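Local coordinates for protein ZYG-9 (Caenorhabditis elegans, PDB 2OF3) that organises microtubules and spindle poles during mitosis and meiosis in the one-cell embryo, probably by binding tubulin through TOG domains such as this one, at residues Thr41-Gln46 against Ser85-Lys90; Tyr193-Ala198 against Val232-Phe237. One frame throughout, in Å; residues are numbered along the deposited sequence.

In the fold
The chain is a TOG domain, an elongated array of helices of the HEAT type with no strand in it, and the two contacts sample its two halves. Contact 1 joins helix 33-44 to helix 85-95, and contact 2 lays helix 181-198 alongside helix 221-238. Their centres lie 38 Å apart on opposite sides of the middle of the chain, 18 and 21 Å from it, and their nearest atoms stay about 15 Å apart, so the two never touch. Along the chain they follow in series: contact 1 is complete before contact 2 begins. Contact 1 is apolar packing carried by leucines; contact 2 adds to an isoleucine-alanine core a phenylalanine ring set against backbone oxygens.

Contact 1 (Thr41-Gln46 against Ser85-Lys90); sequences TLLGNQ and SDLLLK
L87, near the start of helix 85-95, makes a buried apolar contact with L42 and L43 of helix 33-44 and with Q46 in the turn that follows. The backbones come nearest at L43 and L87, whose CA atoms are 6.6 Å apart. A chi1 of -58°, with CG beside its own backbone N, carries the L87 side chain in among these partners, and the branch at CG then divides the two methyls between them. CD2 rests on L42 CB at 3.8 Å, the two side chains crossing at about a right angle, while CD1 lies 4.0 Å from Q46 CG. L43 slides past L87 in the opposite direction, bringing L43 CD2 to 3.8 Å from L87 CB; the same methyl more loosely meets L88 CD2 at 4.4 Å. Replacing L87 by an alanine would probably open a gap between the two helices, leaving L42 CB and Q46 CG without the methyls that now cover them.

Q46 gives only its aliphatic part here. Its chain bends at chi2 (-53°), and the amide is held in the N-terminal part of the chain: OE1 by S6 and N8, NE2 by D10. Around the contact, R14 of helix 10-19 touches both Q46 and L87, F56 packs on L43, and L88 continues onto I114 of helix 101-120.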
loop_
_atom_site.group_PDB
_atom_site.type_symbol
_atom_site.label_atom_id
_atom_site.label_comp_id
_atom_site.label_asym_id
_atom_site.label_seq_id
_atom_site.Cartn_x
_atom_site.Cartn_y
_atom_site.Cartn_z
ATOM N N THR A 41 -7.821 16.233 -15.557
ATOM C CA THR A 41 -7.486 17.660 -15.556
ATOM C C THR A 41 -6.113 17.901 -14.977
ATOM O O THR A 41 -5.334 18.649 -15.562
ATOM C CB THR A 41 -8.523 18.460 -14.736
ATOM O OG1 THR A 41 -9.778 18.396 -15.417
ATOM C CG2 THR A 41 -8.151 19.932 -14.538
ATOM N N LEU A 42 -5.795 17.292 -13.843
ATOM C CA LEU A 42 -4.466 17.528 -13.206
ATOM C C LEU A 42 -3.336 16.965 -14.083
ATOM O O LEU A 42 -2.283 17.594 -14.271
ATOM C CB LEU A 42 -4.436 16.877 -11.809
ATOM C CG LEU A 42 -5.332 17.588 -10.797
ATOM C CD1 LEU A 42 -5.363 16.766 -9.487
ATOM C CD2 LEU A 42 -4.875 19.004 -10.540
ATOM N N LEU A 43 -3.546 15.781 -14.618
ATOM C CA LEU A 43 -2.509 15.171 -15.450
ATOM C C LEU A 43 -2.406 15.882 -16.822
ATOM O O LEU A 43 -1.306 15.995 -17.394
ATOM C CB LEU A 43 -2.771 13.647 -15.622
ATOM C CG LEU A 43 -2.037 12.621 -14.762
ATOM C CD1 LEU A 43 -2.615 11.195 -15.083
ATOM C CD2 LEU A 43 -0.508 12.687 -14.931
ATOM N N GLY A 44 -3.542 16.394 -17.322
ATOM C CA GLY A 44 -3.536 17.196 -18.539
ATOM C C GLY A 44 -2.645 18.402 -18.480
ATOM O O GLY A 44 -2.117 18.822 -19.516
ATOM N N ASN A 45 -2.435 18.955 -17.287
ATOM C CA ASN A 45 -1.521 20.090 -17.119
ATOM C C ASN A 45 -0.048 19.658 -17.086
ATOM O O ASN A 45 0.837 20.521 -17.013
ATOM C CB ASN A 45 -1.873 20.874 -15.836
ATOM C CG ASN A 45 -3.230 21.596 -15.928
ATOM O OD1 ASN A 45 -3.671 22.010 -17.031
ATOM N ND2 ASN A 45 -3.877 21.793 -14.775
ATOM N N GLN A 46 0.222 18.346 -17.124
ATOM C CA GLN A 46 1.595 17.785 -16.927
ATOM C C GLN A 46 2.132 16.893 -18.065
ATOM O O GLN A 46 3.330 16.742 -18.226
ATOM C CB GLN A 46 1.674 16.947 -15.610
ATOM C CG GLN A 46 1.163 17.657 -14.354
ATOM C CD GLN A 46 1.796 19.016 -14.130
ATOM O OE1 GLN A 46 2.924 19.309 -14.589
ATOM N NE2 GLN A 46 1.056 19.877 -13.433
ATOM N N SER A 85 4.585 11.897 -9.275
ATOM C CA SER A 85 4.396 10.621 -8.589
ATOM C C SER A 85 3.005 10.490 -8.017
ATOM O O SER A 85 2.379 9.414 -8.127
ATOM C CB SER A 85 5.409 10.414 -7.467
ATOM O OG SER A 85 5.198 11.309 -6.343
ATOM N N ASP A 86 2.496 11.558 -7.425
ATOM C CA ASP A 86 1.166 11.522 -6.838
ATOM C C ASP A 86 0.087 11.214 -7.891
ATOM O O ASP A 86 -0.827 10.442 -7.630
ATOM C CB ASP A 86 0.896 12.835 -6.057
ATOM C CG ASP A 86 0.931 14.100 -6.946
ATOM O OD1 ASP A 86 1.940 14.290 -7.682
ATOM O OD2 ASP A 86 -0.044 14.939 -6.912
ATOM N N LEU A 87 0.201 11.772 -9.080
ATOM C CA LEU A 87 -0.827 11.591 -10.130
ATOM C C LEU A 87 -0.675 10.261 -10.796
ATOM O O LEU A 87 -1.672 9.641 -11.170
ATOM C CB LEU A 87 -0.723 12.707 -11.183
ATOM C CG LEU A 87 -0.862 14.152 -10.626
ATOM C CD1 LEU A 87 -0.597 15.217 -11.747
ATOM C CD2 LEU A 87 -2.255 14.349 -10.022
ATOM N N LEU A 88 0.571 9.810 -10.948
ATOM C CA LEU A 88 0.819 8.495 -11.571
ATOM C C LEU A 88 0.357 7.393 -10.680
ATOM O O LEU A 88 -0.289 6.461 -11.163
ATOM C CB LEU A 88 2.293 8.335 -11.935
ATOM C CG LEU A 88 2.781 9.274 -13.044
ATOM C CD1 LEU A 88 4.277 9.063 -13.224
ATOM C CD2 LEU A 88 1.984 9.157 -14.388
ATOM N N LEU A 89 0.600 7.499 -9.372
ATOM C CA LEU A 89 0.121 6.490 -8.445
ATOM C C LEU A 89 -1.395 6.472 -8.390
ATOM O O LEU A 89 -1.988 5.388 -8.337
ATOM C CB LEU A 89 0.772 6.649 -7.048
ATOM C CG LEU A 89 2.303 6.389 -7.041
ATOM C CD1 LEU A 89 2.831 6.833 -5.672
ATOM C CD2 LEU A 89 2.651 4.906 -7.267
ATOM N N LYS A 90 -2.048 7.620 -8.489
ATOM C CA LYS A 90 -3.530 7.641 -8.556
ATOM C C LYS A 90 -4.097 6.916 -9.805
ATOM O O LYS A 90 -5.092 6.149 -9.733
ATOM C CB LYS A 90 -4.041 9.077 -8.500
ATOM C CG LYS A 90 -3.965 9.703 -7.097
ATOM C CD LYS A 90 -4.394 11.158 -7.182
ATOM C CE LYS A 90 -4.729 11.704 -5.838
ATOM N NZ LYS A 90 -3.474 11.762 -4.995
#

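Contact 2 (Tyr193-Ala198 against Val232-Phe237); sequences YYITNA and VACFKF
I195 carries the apolar part of this contact, its two branches reaching different residues of helix 221-238. The CG2 methyl, anti to the backbone N, packs 3.8 Å from A233 CB and also lies over the A233 carbonyl. The other branch extends to C234, where I195 CD1 meets C234 SG at 3.8 Å, and CG2 grazes the F237 ring at CD2, 4.3 Å off. T196 OG1 meets the same A233 CB from a direction at about a right angle to that of I195 CG2; although the CB of T196 leaves its backbone directed away from helix 221-238, its hydroxyl oxygen still comes within 3.8 Å of that methyl. The same hydroxyl has a weak hydrogen bond back to E192 O, one turn earlier in its own helix.

The small side chain of A233 is consistent with a close approach here. T196 and A233 are the nearest backbone pair, with CA atoms 5.7 Å apart, and the axes of the two short segments pass 8.9 Å from each other at 20°, running the same way. Near-parallel helices laid side by side in this manner build the layers of a HEAT-type solenoid, the architecture of TOG domains.

The second kind of interaction sets an aromatic ring against backbone oxygens at the C-terminal end of helix 181-198. The CB of F237 points toward that helix, and chi1 of -71° puts CG beside its own backbone N, bringing F237 CE2 to 3.2 Å from I195 O, which approaches the ring obliquely. T196 O stands at the ring's edge, 3.9 Å from F237 CZ. The edge also faces A233 O of its own helix, in the ring plane. Beyond the pair, I200 in the following loop touches both C234 and F237.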
loop_
_atom_site.group_PDB
_atom_site.type_symbol
_atom_site.label_atom_id
_atom_site.label_comp_id
_atom_site.label_asym_id
_atom_site.label_seq_id
_atom_site.Cartn_x
_atom_site.Cartn_y
_atom_site.Cartn_z
ATOM N N TYR A 193 6.372 -8.455 10.458
ATOM C CA TYR A 193 7.704 -8.068 10.075
ATOM C C TYR A 193 8.168 -6.747 10.733
ATOM O O TYR A 193 9.332 -6.608 11.117
ATOM C CB TYR A 193 7.691 -8.009 8.567
ATOM C CG TYR A 193 8.789 -7.275 7.865
ATOM C CD1 TYR A 193 10.085 -7.809 7.757
ATOM C CD2 TYR A 193 8.504 -6.074 7.237
ATOM C CE1 TYR A 193 11.100 -7.100 7.045
ATOM C CE2 TYR A 193 9.462 -5.383 6.540
ATOM C CZ TYR A 193 10.760 -5.889 6.434
ATOM O OH TYR A 193 11.667 -5.124 5.677
ATOM N N TYR A 194 7.266 -5.777 10.861
ATOM C CA TYR A 194 7.568 -4.532 11.581
ATOM C C TYR A 194 7.995 -4.815 13.031
ATOM O O TYR A 194 8.945 -4.212 13.577
ATOM C CB TYR A 194 6.333 -3.638 11.591
ATOM C CG TYR A 194 5.924 -3.029 10.254
ATOM C CD1 TYR A 194 6.769 -3.037 9.139
ATOM C CD2 TYR A 194 4.696 -2.339 10.142
ATOM C CE1 TYR A 194 6.364 -2.421 7.916
ATOM C CE2 TYR A 194 4.288 -1.743 8.954
ATOM C CZ TYR A 194 5.124 -1.778 7.846
ATOM O OH TYR A 194 4.680 -1.153 6.678
ATOM N N ILE A 195 7.274 -5.717 13.675
ATOM C CA ILE A 195 7.468 -5.972 15.109
ATOM C C ILE A 195 8.726 -6.787 15.323
ATOM O O ILE A 195 9.529 -6.470 16.207
ATOM C CB ILE A 195 6.308 -6.704 15.740
ATOM C CG1 ILE A 195 5.094 -5.818 15.745
ATOM C CG2 ILE A 195 6.647 -6.987 17.166
ATOM C CD1 ILE A 195 3.858 -6.597 15.887
ATOM N N THR A 196 8.913 -7.830 14.515
ATOM C CA THR A 196 10.155 -8.574 14.546
ATOM C C THR A 196 11.390 -7.677 14.325
ATOM O O THR A 196 12.446 -7.896 14.922
ATOM C CB THR A 196 10.107 -9.740 13.522
ATOM O OG1 THR A 196 9.168 -10.709 13.991
ATOM C CG2 THR A 196 11.439 -10.425 13.364
ATOM N N ASN A 197 11.289 -6.674 13.465
ATOM C CA ASN A 197 12.486 -5.911 13.137
ATOM C C ASN A 197 12.704 -4.674 13.949
ATOM O O ASN A 197 13.850 -4.320 14.148
ATOM C CB ASN A 197 12.555 -5.583 11.652
ATOM C CG ASN A 197 12.760 -6.829 10.819
ATOM O OD1 ASN A 197 11.796 -7.375 10.263
ATOM N ND2 ASN A 197 13.997 -7.335 10.786
ATOM N N ALA A 198 11.621 -4.031 14.410
ATOM C CA ALA A 198 11.715 -2.783 15.156
ATOM C C ALA A 198 11.083 -2.830 16.546
ATOM O O ALA A 198 11.191 -1.878 17.270
ATOM C CB ALA A 198 11.108 -1.650 14.339
ATOM N N VAL A 232 2.986 -13.508 19.150
ATOM C CA VAL A 232 4.299 -14.086 19.535
ATOM C C VAL A 232 5.468 -13.114 19.345
ATOM O O VAL A 232 6.395 -13.069 20.186
ATOM C CB VAL A 232 4.604 -15.368 18.713
ATOM C CG1 VAL A 232 6.016 -15.887 18.967
ATOM C CG2 VAL A 232 3.575 -16.460 19.003
ATOM N N ALA A 233 5.467 -12.369 18.226
ATOM C CA ALA A 233 6.490 -11.342 17.967
ATOM C C ALA A 233 6.412 -10.239 19.044
ATOM O O ALA A 233 7.446 -9.767 19.524
ATOM C CB ALA A 233 6.330 -10.753 16.560
ATOM N N CYS A 234 5.202 -9.855 19.430
ATOM C CA CYS A 234 4.955 -8.891 20.529
ATOM C C CYS A 234 5.464 -9.448 21.864
ATOM O O CYS A 234 6.210 -8.801 22.597
ATOM C CB CYS A 234 3.463 -8.616 20.651
ATOM S SG CYS A 234 2.700 -7.587 19.377
ATOM N N PHE A 235 5.077 -10.676 22.169
ATOM C CA PHE A 235 5.537 -11.343 23.357
ATOM C C PHE A 235 7.056 -11.283 23.466
ATOM O O PHE A 235 7.604 -10.958 24.520
ATOM C CB PHE A 235 5.022 -12.806 23.395
ATOM C CG PHE A 235 5.316 -13.511 24.695
ATOM C CD1 PHE A 235 4.424 -13.421 25.765
ATOM C CD2 PHE A 235 6.518 -14.200 24.868
ATOM C CE1 PHE A 235 4.725 -14.036 26.990
ATOM C CE2 PHE A 235 6.820 -14.833 26.080
ATOM C CZ PHE A 235 5.918 -14.747 27.150
ATOM N N LYS A 236 7.754 -11.615 22.396
ATOM C CA LYS A 236 9.202 -11.594 22.448
ATOM C C LYS A 236 9.782 -10.272 22.975
ATOM O O LYS A 236 10.841 -10.277 23.622
ATOM C CB LYS A 236 9.770 -11.867 21.083
ATOM C CG LYS A 236 11.236 -12.188 21.110
ATOM C CD LYS A 236 11.784 -12.406 19.707
ATOM C CE LYS A 236 13.246 -12.868 19.765
ATOM N NZ LYS A 236 13.856 -12.990 18.390
ATOM N N PHE A 237 9.131 -9.154 22.670
ATOM C CA PHE A 237 9.579 -7.829 23.133
ATOM C C PHE A 237 9.016 -7.390 24.493
ATOM O O PHE A 237 9.716 -6.790 25.284
ATOM C CB PHE A 237 9.345 -6.750 22.049
ATOM C CG PHE A 237 10.288 -6.891 20.888
ATOM C CD1 PHE A 237 11.512 -6.210 20.874
ATOM C CD2 PHE A 237 9.984 -7.747 19.826
ATOM C CE1 PHE A 237 12.427 -6.374 19.796
ATOM C CE2 PHE A 237 10.887 -7.935 18.752
ATOM C CZ PHE A 237 12.106 -7.251 18.734
#